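Local coordinates for protein exoglucanase A (Cellulomonas fimi, PDB 7CBD) that hydrolyses the beta-1,4-glucosidic linkages of cellulose with inversion at the anomeric carbon, releasing cellobiose from non-reducing chain ends through this family 6 catalytic domain, at residues Pro19-Ser24 against Lys365-Ser370; Asn63-Gly68 against Ala412-Glu417; Arg99-Leu104 against Pro168-Gly173; Asp227-Asp232 against Ala284-Ser289; His276-Leu281 against Ile290-Asp295. All blocks are in the same frame, centred on the assembly; numbering follows the deposited sequence. Where two conformers were deposited one is given.

Interaction 1 (Pro19-Ser24 against Lys365-Ser370)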
# COMPACT_ATOMS: atom_id res chain seq x y z
N PRO A 19 18.27 2.79 0.47
CA PRO A 19 19.36 2.35 1.37
C PRO A 19 19.07 2.62 2.83
O PRO A 19 19.63 1.92 3.69
CB PRO A 19 20.57 3.15 0.87
CG PRO A 19 19.97 4.37 0.26
CD PRO A 19 18.66 3.94 -0.36
N THR A 20 18.22 3.60 3.15
CA THR A 20 17.89 3.86 4.55
C THR A 20 17.03 2.73 5.12
O THR A 20 17.30 2.23 6.22
CB THR A 20 17.17 5.20 4.65
OG1 THR A 20 17.95 6.21 4.00
CG2 THR A 20 16.95 5.60 6.12
N TRP A 21 16.02 2.31 4.36
CA TRP A 21 15.21 1.17 4.80
C TRP A 21 16.04 -0.11 4.79
O TRP A 21 15.94 -0.92 5.72
CB TRP A 21 13.97 1.05 3.92
CG TRP A 21 13.15 -0.18 4.20
CD1 TRP A 21 12.22 -0.35 5.19
CD2 TRP A 21 13.20 -1.41 3.48
NE1 TRP A 21 11.69 -1.63 5.12
CE2 TRP A 21 12.28 -2.30 4.08
CE3 TRP A 21 13.95 -1.86 2.38
CZ2 TRP A 21 12.08 -3.59 3.61
CZ3 TRP A 21 13.75 -3.15 1.92
CH2 TRP A 21 12.82 -4.00 2.54
N ALA A 22 16.89 -0.29 3.78
CA ALA A 22 17.75 -1.46 3.75
C ALA A 22 18.62 -1.54 5.00
O ALA A 22 18.80 -2.61 5.58
CB ALA A 22 18.62 -1.45 2.50
N ALA A 23 19.16 -0.39 5.44
CA ALA A 23 19.97 -0.38 6.65
C ALA A 23 19.14 -0.76 7.88
O ALA A 23 19.61 -1.49 8.76
CB ALA A 23 20.64 0.98 6.83
N SER A 24 17.89 -0.28 7.95
CA SER A 24 17.01 -0.68 9.04
C SER A 24 16.78 -2.18 9.04
O SER A 24 16.78 -2.82 10.10
CB SER A 24 15.69 0.07 8.94
OG SER A 24 15.90 1.46 9.06
N LYS A 365 4.10 0.15 0.98
CA LYS A 365 4.44 0.20 2.40
C LYS A 365 5.74 -0.57 2.62
O LYS A 365 5.88 -1.69 2.11
CB LYS A 365 3.33 -0.47 3.21
CG LYS A 365 3.59 -0.49 4.70
CD LYS A 365 3.45 0.89 5.32
CE LYS A 365 3.64 0.83 6.83
NZ LYS A 365 3.32 2.12 7.50
N PRO A 366 6.72 -0.02 3.35
CA PRO A 366 7.97 -0.77 3.59
C PRO A 366 7.80 -1.73 4.75
O PRO A 366 7.47 -1.30 5.87
CB PRO A 366 8.98 0.33 3.93
CG PRO A 366 8.32 1.65 3.48
CD PRO A 366 6.85 1.39 3.74
N PRO A 367 7.99 -3.03 4.53
CA PRO A 367 7.84 -3.99 5.63
C PRO A 367 8.70 -3.61 6.82
O PRO A 367 9.88 -3.27 6.68
CB PRO A 367 8.28 -5.32 5.01
CG PRO A 367 7.97 -5.16 3.55
CD PRO A 367 8.26 -3.71 3.24
N GLY A 368 8.10 -3.69 8.02
CA GLY A 368 8.77 -3.33 9.24
C GLY A 368 8.37 -1.99 9.81
O GLY A 368 8.54 -1.76 11.02
N GLU A 369 7.82 -1.09 8.99
CA GLU A 369 7.35 0.19 9.49
C GLU A 369 5.94 0.06 10.05
O GLU A 369 5.06 -0.52 9.41
CB GLU A 369 7.39 1.23 8.36
CG GLU A 369 8.81 1.57 7.96
CD GLU A 369 8.93 2.66 6.92
OE1 GLU A 369 7.91 3.26 6.52
OE2 GLU A 369 10.08 2.93 6.51
N SER A 370 5.74 0.61 11.24
CA SER A 370 4.45 0.53 11.91
C SER A 370 3.38 1.30 11.15
O SER A 370 3.66 2.28 10.44
CB SER A 370 4.58 1.13 13.31
OG SER A 370 3.34 1.09 14.00
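Trp21 reaches from the first turns of a helix into the loop at Pro366-Glu369, and its indole makes the whole of the helix's side of the contact. Its CB already points at the loop, and CG stands anti to the backbone N (chi1 174°), which carries the ring straight out from the helix. Along the five-membered ring, CD1 meets CB of Pro366 at 3.5 Å; this pyrrolidine carbon lies over one face of the indole, an apolar lid well suited to a flat aromatic. The carboxylate atom Glu369 OE2 comes to 4.1 Å from the same CD1. Next along the edge, NE1 donates to Pro367 O, 2.9 Å away with an N-H...O angle of 161°, and the acceptor lies almost in the indole plane. Farther out, CZ2 rests 3.8 Å from CD of Pro367. The acceptor carbonyl belongs to a type II beta turn, closed by Glu369 N bonding to Pro366 O at 3.1 Å. Proline suits the second position of such a turn, and Gly368 supplies the positive phi of the third. A phenylalanine in place of Trp21 would probably leave Pro367 O without its indole donor and the two prolines less fully packed. Around the contact, Trp21 also touches Thr50, while Pro19 and Thr20 lean on Phe71 of helix 69-83. Helix 19-30 is thus wedged between that helix and the loop that follows strand 358-362, the loop leading directly into Asp371, the predicted nucleophile.

Interaction 2 (Asn63-Gly68 against Ala412-Glu417); sequences NADGNG and AGQWFE
Asp65 and Gly413 mark the closest approach of two irregular loops, their CA atoms 7.4 Å apart. The first loop holds a type I beta turn, Asn63 to Gly66, overlapped by an Asx turn at Asn63, and the side chain of Asp65 leaves it toward the second loop. There Gly413 has a positive phi of 90°, easy only for glycine; a CB on it would also lie 3.7 Å from Asp65 OD1. Gln414 bends at chi2 (-63°) and, in the conformer given, its amide lies across the carboxylate, the two planes close to perpendicular. The 2.5 Å between Asp65 OD1 and Gln414 NE2 is too short and poorly angled for a sound bond, and Gln414 has two conformers, so this pairing is doubtful. The firm partner of the carboxylate is Arg56, whose NH1 forms a salt bridge with OD2. An alanine at Asp65 would probably leave Arg56 without this counter-charge and open a gap beside Gln414. The contact is a surface one, yet Gly413 lies only about 8 Å from the side chain of Asp371, the predicted nucleophile. Within the turn, Asp65 N donates to Asn63 OD1 over 2.8 Å, with an N-H...O angle of 151°.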
# COMPACT_ATOMS: atom_id res chain seq x y z
N ASN A 63 14.07 14.51 7.86
CA ASN A 63 13.66 14.54 9.26
C ASN A 63 14.26 13.32 9.97
O ASN A 63 15.18 12.68 9.46
CB ASN A 63 12.13 14.66 9.38
CG ASN A 63 11.39 13.50 8.70
OD1 ASN A 63 11.90 12.38 8.63
ND2 ASN A 63 10.18 13.77 8.20
N ALA A 64 13.71 12.97 11.14
CA ALA A 64 14.23 11.85 11.91
C ALA A 64 14.04 10.51 11.20
O ALA A 64 14.73 9.54 11.55
CB ALA A 64 13.56 11.80 13.28
N ASP A 65 13.13 10.43 10.23
CA ASP A 65 12.83 9.18 9.55
C ASP A 65 13.48 9.05 8.18
O ASP A 65 13.42 7.97 7.59
CB ASP A 65 11.31 9.02 9.38
CG ASP A 65 10.59 8.84 10.70
OD1 ASP A 65 10.05 7.74 10.96
OD2 ASP A 65 10.57 9.81 11.49
N GLY A 66 14.11 10.10 7.66
CA GLY A 66 14.66 9.99 6.32
C GLY A 66 15.50 11.20 5.95
O GLY A 66 15.47 12.24 6.61
N ASN A 67 16.22 11.04 4.84
CA ASN A 67 17.25 11.99 4.45
C ASN A 67 16.79 13.00 3.40
O ASN A 67 17.63 13.74 2.87
CB ASN A 67 18.49 11.24 3.95
CG ASN A 67 19.04 10.32 5.01
OD1 ASN A 67 18.89 10.55 6.21
ND2 ASN A 67 19.70 9.25 4.57
N GLY A 68 15.50 13.03 3.07
CA GLY A 68 14.98 13.98 2.12
C GLY A 68 14.81 13.40 0.73
O GLY A 68 15.46 12.42 0.34
N ALA A 412 3.53 5.55 13.38
CA ALA A 412 3.59 5.21 11.97
C ALA A 412 4.95 5.56 11.39
O ALA A 412 5.48 6.65 11.64
CB ALA A 412 2.49 5.95 11.22
N GLY A 413 5.53 4.63 10.63
CA GLY A 413 6.81 4.84 10.01
C GLY A 413 8.00 4.42 10.84
O GLY A 413 9.11 4.29 10.30
N GLN A 414 7.82 4.21 12.14
CA GLN A 414 8.90 3.77 13.00
C GLN A 414 9.07 2.25 12.91
O GLN A 414 8.14 1.51 12.58
CB GLN A 414 8.62 4.18 14.45
CG GLN A 414 8.57 5.68 14.65
CD GLN A 414 9.89 6.35 14.35
OE1 GLN A 414 10.90 6.05 14.98
NE2 GLN A 414 9.90 7.25 13.38
N TRP A 415 10.28 1.79 13.22
CA TRP A 415 10.59 0.37 13.11
C TRP A 415 9.84 -0.42 14.18
O TRP A 415 9.89 -0.09 15.37
CB TRP A 415 12.09 0.13 13.26
CG TRP A 415 12.41 -1.26 12.89
CD1 TRP A 415 12.66 -2.31 13.74
CD2 TRP A 415 12.45 -1.80 11.57
NE1 TRP A 415 12.87 -3.45 13.02
CE2 TRP A 415 12.75 -3.17 11.69
CE3 TRP A 415 12.28 -1.25 10.29
CZ2 TRP A 415 12.88 -4.00 10.59
CZ3 TRP A 415 12.41 -2.08 9.20
CH2 TRP A 415 12.71 -3.44 9.35
N PHE A 416 9.17 -1.48 13.75
CA PHE A 416 8.32 -2.30 14.62
C PHE A 416 8.96 -3.68 14.71
O PHE A 416 8.71 -4.55 13.87
CB PHE A 416 6.92 -2.34 14.03
CG PHE A 416 5.85 -2.83 14.97
CD1 PHE A 416 4.52 -2.67 14.63
CD2 PHE A 416 6.16 -3.44 16.18
CE1 PHE A 416 3.51 -3.12 15.47
CE2 PHE A 416 5.15 -3.88 17.04
CZ PHE A 416 3.83 -3.72 16.68
N GLU A 417 9.77 -3.88 15.75
CA GLU A 417 10.66 -5.04 15.84
C GLU A 417 9.90 -6.36 15.74
O GLU A 417 10.22 -7.21 14.90
CB GLU A 417 11.44 -4.98 17.15
CG GLU A 417 12.55 -6.01 17.25
CD GLU A 417 13.80 -5.63 16.48
OE1 GLU A 417 13.80 -4.54 15.85
OE2 GLU A 417 14.78 -6.40 16.49

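Interaction 3 (Arg99-Leu104 against Pro168-Gly173)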
# COMPACT_ATOMS: atom_id res chain seq x y z
N ARG A 99 -6.40 14.46 5.87
CA ARG A 99 -5.96 13.11 5.51
C ARG A 99 -6.59 12.07 6.43
O ARG A 99 -6.76 12.29 7.63
CB ARG A 99 -4.44 13.02 5.64
CG ARG A 99 -3.80 12.06 4.67
CD ARG A 99 -2.29 11.96 4.88
NE ARG A 99 -1.98 11.29 6.13
CZ ARG A 99 -0.77 11.20 6.65
NH1 ARG A 99 0.28 11.74 6.02
NH2 ARG A 99 -0.59 10.57 7.80
N ASP A 100 -6.94 10.92 5.84
CA ASP A 100 -7.47 9.78 6.59
C ASP A 100 -8.72 10.16 7.39
O ASP A 100 -8.79 9.98 8.60
CB ASP A 100 -6.41 9.16 7.50
CG ASP A 100 -5.09 8.95 6.80
OD1 ASP A 100 -5.01 8.09 5.90
OD2 ASP A 100 -4.11 9.65 7.13
N CYS A 101 -9.72 10.69 6.68
CA CYS A 101 -10.85 11.32 7.35
C CYS A 101 -11.70 10.36 8.17
O CYS A 101 -12.39 10.81 9.09
CB CYS A 101 -11.71 12.08 6.35
SG CYS A 101 -12.47 11.06 5.06
N PHE A 102 -11.75 9.15 7.75
CA PHE A 102 -12.44 8.04 8.56
C PHE A 102 -11.71 7.60 9.92
O PHE A 102 -12.34 6.89 10.64
CB PHE A 102 -12.57 6.82 7.63
CG PHE A 102 -13.56 5.78 8.09
CD1 PHE A 102 -14.78 6.13 8.63
CD2 PHE A 102 -13.27 4.43 7.92
CE1 PHE A 102 -15.69 5.16 9.02
CE2 PHE A 102 -14.17 3.46 8.31
CZ PHE A 102 -15.39 3.83 8.85
N ALA A 103 -10.47 7.99 10.16
CA ALA A 103 -9.81 7.68 11.38
C ALA A 103 -10.44 8.50 12.48
O ALA A 103 -10.75 9.62 12.32
CB ALA A 103 -8.35 7.97 11.21
N LEU A 104 -10.68 7.91 13.64
CA LEU A 104 -11.26 8.74 14.72
C LEU A 104 -10.04 9.25 15.51
O LEU A 104 -9.70 8.76 16.57
CB LEU A 104 -12.36 8.00 15.49
N PRO A 168 -14.20 18.30 -0.41
CA PRO A 168 -13.73 19.25 -1.43
C PRO A 168 -12.22 19.32 -1.52
O PRO A 168 -11.68 19.54 -2.61
CB PRO A 168 -14.36 20.58 -1.00
CG PRO A 168 -14.63 20.42 0.45
CD PRO A 168 -14.99 18.98 0.64
N TYR A 169 -11.53 19.10 -0.40
CA TYR A 169 -10.07 19.17 -0.41
C TYR A 169 -9.44 17.93 -1.01
O TYR A 169 -8.38 18.03 -1.64
CB TYR A 169 -9.56 19.47 0.99
CG TYR A 169 -10.16 20.75 1.51
CD1 TYR A 169 -9.84 21.97 0.92
CD2 TYR A 169 -11.09 20.74 2.54
CE1 TYR A 169 -10.40 23.14 1.37
CE2 TYR A 169 -11.65 21.91 2.99
CZ TYR A 169 -11.31 23.10 2.40
OH TYR A 169 -11.87 24.27 2.85
N TYR A 170 -10.05 16.75 -0.84
CA TYR A 170 -9.55 15.58 -1.55
C TYR A 170 -9.70 15.77 -3.05
O TYR A 170 -8.77 15.49 -3.81
CB TYR A 170 -10.30 14.32 -1.12
CG TYR A 170 -10.02 13.77 0.26
CD1 TYR A 170 -10.59 12.57 0.66
CD2 TYR A 170 -9.20 14.44 1.17
CE1 TYR A 170 -10.37 12.05 1.92
CE2 TYR A 170 -8.96 13.92 2.45
CZ TYR A 170 -9.57 12.72 2.82
OH TYR A 170 -9.39 12.18 4.07
N ARG A 171 -10.85 16.26 -3.50
CA ARG A 171 -11.06 16.45 -4.93
C ARG A 171 -10.10 17.49 -5.49
O ARG A 171 -9.45 17.27 -6.52
CB ARG A 171 -12.51 16.84 -5.19
CG ARG A 171 -13.50 15.70 -5.05
CD ARG A 171 -14.87 16.22 -5.41
NE ARG A 171 -15.95 15.25 -5.30
CZ ARG A 171 -16.42 14.53 -6.32
NH1 ARG A 171 -15.87 14.65 -7.53
NH2 ARG A 171 -17.43 13.70 -6.14
N GLN A 172 -9.98 18.64 -4.81
CA GLN A 172 -9.13 19.71 -5.34
C GLN A 172 -7.65 19.38 -5.15
O GLN A 172 -6.82 19.72 -6.01
CB GLN A 172 -9.50 21.04 -4.69
CG GLN A 172 -10.94 21.46 -4.99
CD GLN A 172 -11.41 22.62 -4.14
OE1 GLN A 172 -10.62 23.48 -3.75
NE2 GLN A 172 -12.71 22.66 -3.86
N GLY A 173 -7.30 18.73 -4.04
CA GLY A 173 -5.91 18.38 -3.81
C GLY A 173 -5.41 17.31 -4.75
O GLY A 173 -4.30 17.41 -5.28
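Tyr170 meets Cys101 through the hydroxyl at the end of its ring, and the helix that carries it can be followed from Pro168 onward. Pro168 has no N-H to give, in keeping with the kink at this point, but its carbonyl O accepts from Gln172 N. Tyr169 turns aside, resting on Leu117 of helix 114-132 and bonding through OH to Asp114. Tyr170, about a quarter-turn round the helix from it, reaches into the loop at Arg99-Cys101. With CG beside the backbone N (chi1 -72°), its ring extends toward the loop, where OH donates to Gly98 O and accepts a weak bond from Cys101 N at 3.0 Å, its N-H...O angle 133°. A tyrosine suits this place because one buried hydroxyl can serve a backbone acceptor and a backbone donor together. The sulfur of Cys101 lies obliquely to the ring, SG 3.9 Å from Tyr170 CE1, a sulfur-aromatic contact. That sulfur is also disulfide-bonded to Cys163, which sits on the same helix 161-182, so a covalent link and the tyrosine join one loop to one helix. The loop follows strand 87-93 of the family 6 alpha/beta barrel and borders the active site: Asp100 and Asp149, the predicted proton donor, have their nearest side-chain atoms about 3 Å apart. Arg99 NE forms a salt bridge with Asp100 OD2 at 2.9 Å, while Asp100 OD1 bonds to Tyr94 OH. Beyond Tyr170, Gly173 bonds through N to Tyr169 O at 2.7 Å, where a CB would crowd that same carbonyl.

Interaction 4 (Asp227-Asp232 against Ala284-Ser289); sequences DGFVSD and AGFPSS
Phe229 drives the para corner of its ring, CZ, onto one face of Phe286. The pair is a T-shaped stack: the ring planes stand 86° apart, the centroids are separated by 5.1 Å, and Phe229 gives the edge while Phe286 gives the face. CZ does not sit over the middle of that face but is displaced toward the rim, 3.6 Å from Phe286 CE1 and 3.7 Å from Phe286 CZ. Such a geometry sets the slightly positive ring hydrogens of one phenylalanine against the electron-rich face of the other, an economical way to fill buried space without any polar group. Both side chains leave CA already facing the other segment, and with CG beside the backbone N (chi1 -61° in Phe229) the rings continue across. The contact lies inside a beta-alpha-beta unit of the family 6 barrel: strand 228-231 runs parallel to strand 291-295, and helix 270-283 makes the crossover between them. Phe286 stands in the loop that brings the chain from that helix back to the sheet. Just before it, Gly285 ends the helix in a Schellman motif, and the positive phi this needs is readily adopted by glycine. Leu281 of the helix touches both aromatic rings. Phe229 is further packed by Ile193, Ile290 and Met292, on its neighbouring strands and loops. Phe286 leans on Phe212, Ala213 and Ala216 of helix 202-218 and meets Phe223 in another edge-to-face pair, while the small alanines probably allow the ring to approach that helix.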
# COMPACT_ATOMS: atom_id res chain seq x y z
N ASP A 227 -2.11 7.37 -14.96
CA ASP A 227 -1.53 6.27 -15.72
C ASP A 227 -2.07 4.91 -15.29
O ASP A 227 -2.13 3.99 -16.11
CB ASP A 227 -0.02 6.31 -15.57
CG ASP A 227 0.57 7.53 -16.22
OD1 ASP A 227 0.67 7.56 -17.47
OD2 ASP A 227 0.92 8.48 -15.49
N GLY A 228 -2.47 4.78 -14.03
CA GLY A 228 -2.93 3.50 -13.54
C GLY A 228 -3.43 3.64 -12.12
O GLY A 228 -3.61 4.75 -11.61
N PHE A 229 -3.63 2.49 -11.48
CA PHE A 229 -4.25 2.42 -10.16
C PHE A 229 -3.50 1.39 -9.32
O PHE A 229 -2.97 0.41 -9.85
CB PHE A 229 -5.72 2.04 -10.31
CG PHE A 229 -6.50 3.04 -11.10
CD1 PHE A 229 -7.14 4.09 -10.47
CD2 PHE A 229 -6.54 2.98 -12.50
CE1 PHE A 229 -7.83 5.05 -11.20
CE2 PHE A 229 -7.22 3.93 -13.23
CZ PHE A 229 -7.86 4.96 -12.58
N VAL A 230 -3.45 1.62 -8.01
CA VAL A 230 -2.73 0.73 -7.10
C VAL A 230 -3.63 0.32 -5.94
O VAL A 230 -4.27 1.18 -5.31
CB VAL A 230 -1.39 1.34 -6.62
CG1 VAL A 230 -1.57 2.72 -6.01
CG2 VAL A 230 -0.67 0.40 -5.67
N SER A 231 -3.69 -0.98 -5.67
CA SER A 231 -4.50 -1.51 -4.59
C SER A 231 -3.64 -2.07 -3.47
O SER A 231 -2.45 -2.36 -3.65
CB SER A 231 -5.49 -2.57 -5.08
OG SER A 231 -4.90 -3.86 -5.12
N ASP A 232 -4.26 -2.21 -2.29
CA ASP A 232 -3.69 -2.87 -1.13
C ASP A 232 -2.58 -2.07 -0.47
O ASP A 232 -1.84 -2.64 0.36
CB ASP A 232 -3.20 -4.29 -1.45
CG ASP A 232 -3.61 -5.34 -0.43
OD1 ASP A 232 -4.46 -5.08 0.45
OD2 ASP A 232 -3.09 -6.48 -0.55
N ALA A 284 -16.31 3.47 -16.90
CA ALA A 284 -16.55 4.83 -16.42
C ALA A 284 -15.85 5.89 -17.26
O ALA A 284 -16.07 7.08 -17.01
CB ALA A 284 -16.13 4.95 -14.96
N GLY A 285 -15.00 5.50 -18.21
CA GLY A 285 -14.40 6.46 -19.12
C GLY A 285 -12.90 6.34 -19.29
O GLY A 285 -12.34 6.96 -20.20
N PHE A 286 -12.23 5.55 -18.45
CA PHE A 286 -10.78 5.41 -18.57
C PHE A 286 -10.44 4.56 -19.78
O PHE A 286 -11.19 3.65 -20.15
CB PHE A 286 -10.21 4.77 -17.30
CG PHE A 286 -10.15 5.72 -16.14
CD1 PHE A 286 -9.04 6.55 -15.97
CD2 PHE A 286 -11.22 5.85 -15.27
CE1 PHE A 286 -8.99 7.45 -14.93
CE2 PHE A 286 -11.18 6.76 -14.22
CZ PHE A 286 -10.06 7.56 -14.05
N PRO A 287 -9.30 4.82 -20.43
CA PRO A 287 -8.89 3.98 -21.55
C PRO A 287 -8.48 2.60 -21.06
O PRO A 287 -8.00 2.43 -19.93
CB PRO A 287 -7.68 4.73 -22.13
CG PRO A 287 -7.11 5.48 -20.96
CD PRO A 287 -8.31 5.87 -20.11
N SER A 288 -8.69 1.60 -21.91
CA SER A 288 -8.38 0.23 -21.53
C SER A 288 -6.91 0.03 -21.19
O SER A 288 -6.56 -0.95 -20.52
CB SER A 288 -8.83 -0.75 -22.62
OG SER A 288 -8.10 -0.53 -23.82
N SER A 289 -6.04 0.93 -21.64
CA SER A 289 -4.60 0.85 -21.41
C SER A 289 -4.20 1.09 -19.96
O SER A 289 -3.04 0.87 -19.62
CB SER A 289 -3.89 1.86 -22.30
OG SER A 289 -4.47 3.15 -22.17

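Interaction 5 (His276-Leu281 against Ile290-Asp295)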
# COMPACT_ATOMS: atom_id res chain seq x y z
N HIS A 276 -11.82 -6.56 -11.31
CA HIS A 276 -13.12 -5.92 -11.14
C HIS A 276 -13.03 -4.42 -11.38
O HIS A 276 -13.80 -3.85 -12.16
CB HIS A 276 -13.58 -6.23 -9.71
CG HIS A 276 -14.94 -5.72 -9.34
ND1 HIS A 276 -15.39 -5.76 -8.04
CD2 HIS A 276 -15.94 -5.17 -10.07
CE1 HIS A 276 -16.62 -5.27 -7.99
NE2 HIS A 276 -16.97 -4.90 -9.21
N MET A 277 -12.07 -3.76 -10.73
CA MET A 277 -11.95 -2.32 -10.86
C MET A 277 -11.48 -1.91 -12.24
O MET A 277 -11.91 -0.88 -12.76
CB MET A 277 -11.04 -1.76 -9.78
CG MET A 277 -11.67 -1.79 -8.40
SD MET A 277 -13.22 -0.85 -8.29
CE MET A 277 -12.61 0.83 -8.24
N HIS A 278 -10.59 -2.69 -12.87
CA HIS A 278 -10.20 -2.36 -14.23
C HIS A 278 -11.42 -2.29 -15.14
O HIS A 278 -11.56 -1.35 -15.92
CB HIS A 278 -9.15 -3.34 -14.76
CG HIS A 278 -8.49 -2.88 -16.03
ND1 HIS A 278 -9.04 -3.11 -17.28
CD2 HIS A 278 -7.34 -2.21 -16.24
CE1 HIS A 278 -8.25 -2.60 -18.20
NE2 HIS A 278 -7.21 -2.04 -17.60
N ARG A 279 -12.31 -3.28 -15.04
CA ARG A 279 -13.54 -3.27 -15.82
C ARG A 279 -14.34 -2.01 -15.56
O ARG A 279 -14.72 -1.28 -16.49
CB ARG A 279 -14.39 -4.49 -15.48
CG ARG A 279 -13.92 -5.81 -16.06
CD ARG A 279 -14.97 -6.90 -15.87
NE ARG A 279 -15.16 -7.27 -14.47
CZ ARG A 279 -14.49 -8.25 -13.86
NH1 ARG A 279 -13.60 -8.96 -14.53
NH2 ARG A 279 -14.72 -8.52 -12.58
N LEU A 280 -14.62 -1.73 -14.28
CA LEU A 280 -15.48 -0.60 -13.94
C LEU A 280 -14.85 0.73 -14.34
O LEU A 280 -15.55 1.64 -14.79
CB LEU A 280 -15.79 -0.60 -12.45
CG LEU A 280 -16.66 -1.75 -11.94
CD1 LEU A 280 -16.80 -1.64 -10.44
CD2 LEU A 280 -18.02 -1.74 -12.62
N LEU A 281 -13.54 0.86 -14.16
CA LEU A 281 -12.88 2.12 -14.51
C LEU A 281 -12.95 2.36 -16.01
O LEU A 281 -13.24 3.48 -16.45
CB LEU A 281 -11.44 2.11 -14.02
CG LEU A 281 -11.31 2.24 -12.50
CD1 LEU A 281 -9.94 1.74 -12.05
CD2 LEU A 281 -11.57 3.67 -12.03
N ILE A 290 -5.10 1.57 -19.10
CA ILE A 290 -4.73 1.75 -17.70
C ILE A 290 -4.21 0.43 -17.14
O ILE A 290 -4.71 -0.65 -17.46
CB ILE A 290 -5.89 2.30 -16.84
CG1 ILE A 290 -7.13 1.39 -16.93
CG2 ILE A 290 -6.19 3.76 -17.23
CD1 ILE A 290 -8.19 1.64 -15.86
N GLY A 291 -3.17 0.53 -16.30
CA GLY A 291 -2.59 -0.63 -15.66
C GLY A 291 -2.77 -0.60 -14.16
O GLY A 291 -3.03 0.46 -13.58
N MET A 292 -2.61 -1.75 -13.52
CA MET A 292 -2.88 -1.91 -12.10
C MET A 292 -1.62 -2.36 -11.38
O MET A 292 -0.79 -3.09 -11.94
CB MET A 292 -3.99 -2.95 -11.86
CG MET A 292 -5.21 -2.78 -12.77
SD MET A 292 -6.09 -1.22 -12.61
CE MET A 292 -7.00 -1.56 -11.12
N LEU A 293 -1.48 -1.92 -10.14
CA LEU A 293 -0.44 -2.38 -9.24
C LEU A 293 -1.10 -2.96 -7.99
O LEU A 293 -2.16 -2.50 -7.58
CB LEU A 293 0.46 -1.23 -8.77
CG LEU A 293 1.17 -0.41 -9.84
CD1 LEU A 293 1.87 0.77 -9.19
CD2 LEU A 293 2.18 -1.27 -10.61
N VAL A 294 -0.46 -3.96 -7.38
CA VAL A 294 -0.82 -4.41 -6.04
C VAL A 294 0.39 -4.24 -5.14
O VAL A 294 1.50 -4.67 -5.49
CB VAL A 294 -1.31 -5.87 -6.01
CG1 VAL A 294 -1.68 -6.27 -4.58
CG2 VAL A 294 -2.50 -6.07 -6.91
N ASP A 295 0.18 -3.61 -3.97
CA ASP A 295 1.18 -3.56 -2.91
C ASP A 295 1.19 -4.92 -2.23
O ASP A 295 0.26 -5.26 -1.49
CB ASP A 295 0.81 -2.47 -1.91
CG ASP A 295 1.84 -2.30 -0.81
OD1 ASP A 295 2.84 -3.05 -0.79
OD2 ASP A 295 1.67 -1.39 0.03
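His278 and Ile290 share the one hydrogen bond between this helix and the strand segment. His278 NE2 donates to Ile290 O over 2.9 Å, and the acceptor lies in the imidazole plane, though the N-H...O angle of 135° is bent. The bend fits a donor shared with a second carbonyl, for NE2 also makes a weak bond to Ser288 O. With CG anti to the backbone N (chi1 -168°), the ring reaches from the helix to the loop end of the strand, and its stack with His357 probably helps fix its rotation. Ile290 CG1 runs alongside the same ring, 3.5 Å from NE2. Histidine suits the spot by offering a flat ring and a polar edge at once.

The sulfur contact is also edge-on: Met292 SD lies 4.0 Å from His278 CD2, near the ring plane and 5.1 Å from the ring centroid. Bends at chi2 and chi3 fold the flexible methionine against the helix.

Apolar contacts fill the rest. Ile290 CD1 packs on Leu281 CB at 3.8 Å, the two side chains crossing roughly at right angles. More loosely, Met292 CE approaches Met277 CB at 4.3 Å. Ile290, just before the strand, and Met292 within it thus meet the inner side of the helix, the packing of helix on parallel sheet typical of an alpha/beta barrel.

In the fold
The five contacts fall into two clusters and one separate site. Interactions 4 and 5, centres 5 Å apart, share one beta-alpha-beta unit, and their strands pair through Phe229 O and Leu293 N at 2.8 Å. Interactions 1 and 2, centres 8 Å apart, are stitched together by Gly368 O with Phe416 N (2.8 Å) and Ser370 N with Gln414 O (2.9 Å). Between the clusters, Asp295 OD2 accepts from Lys365 N at 3.0 Å, joining interaction 5 to interaction 1. Interaction 3 stands about 26 Å from interaction 1 by centres, yet both border the catalytic site: Asp100 lies beside predicted proton donor Asp149, and Glu369 about 7 Å from predicted nucleophile Asp371, side chain to side chain.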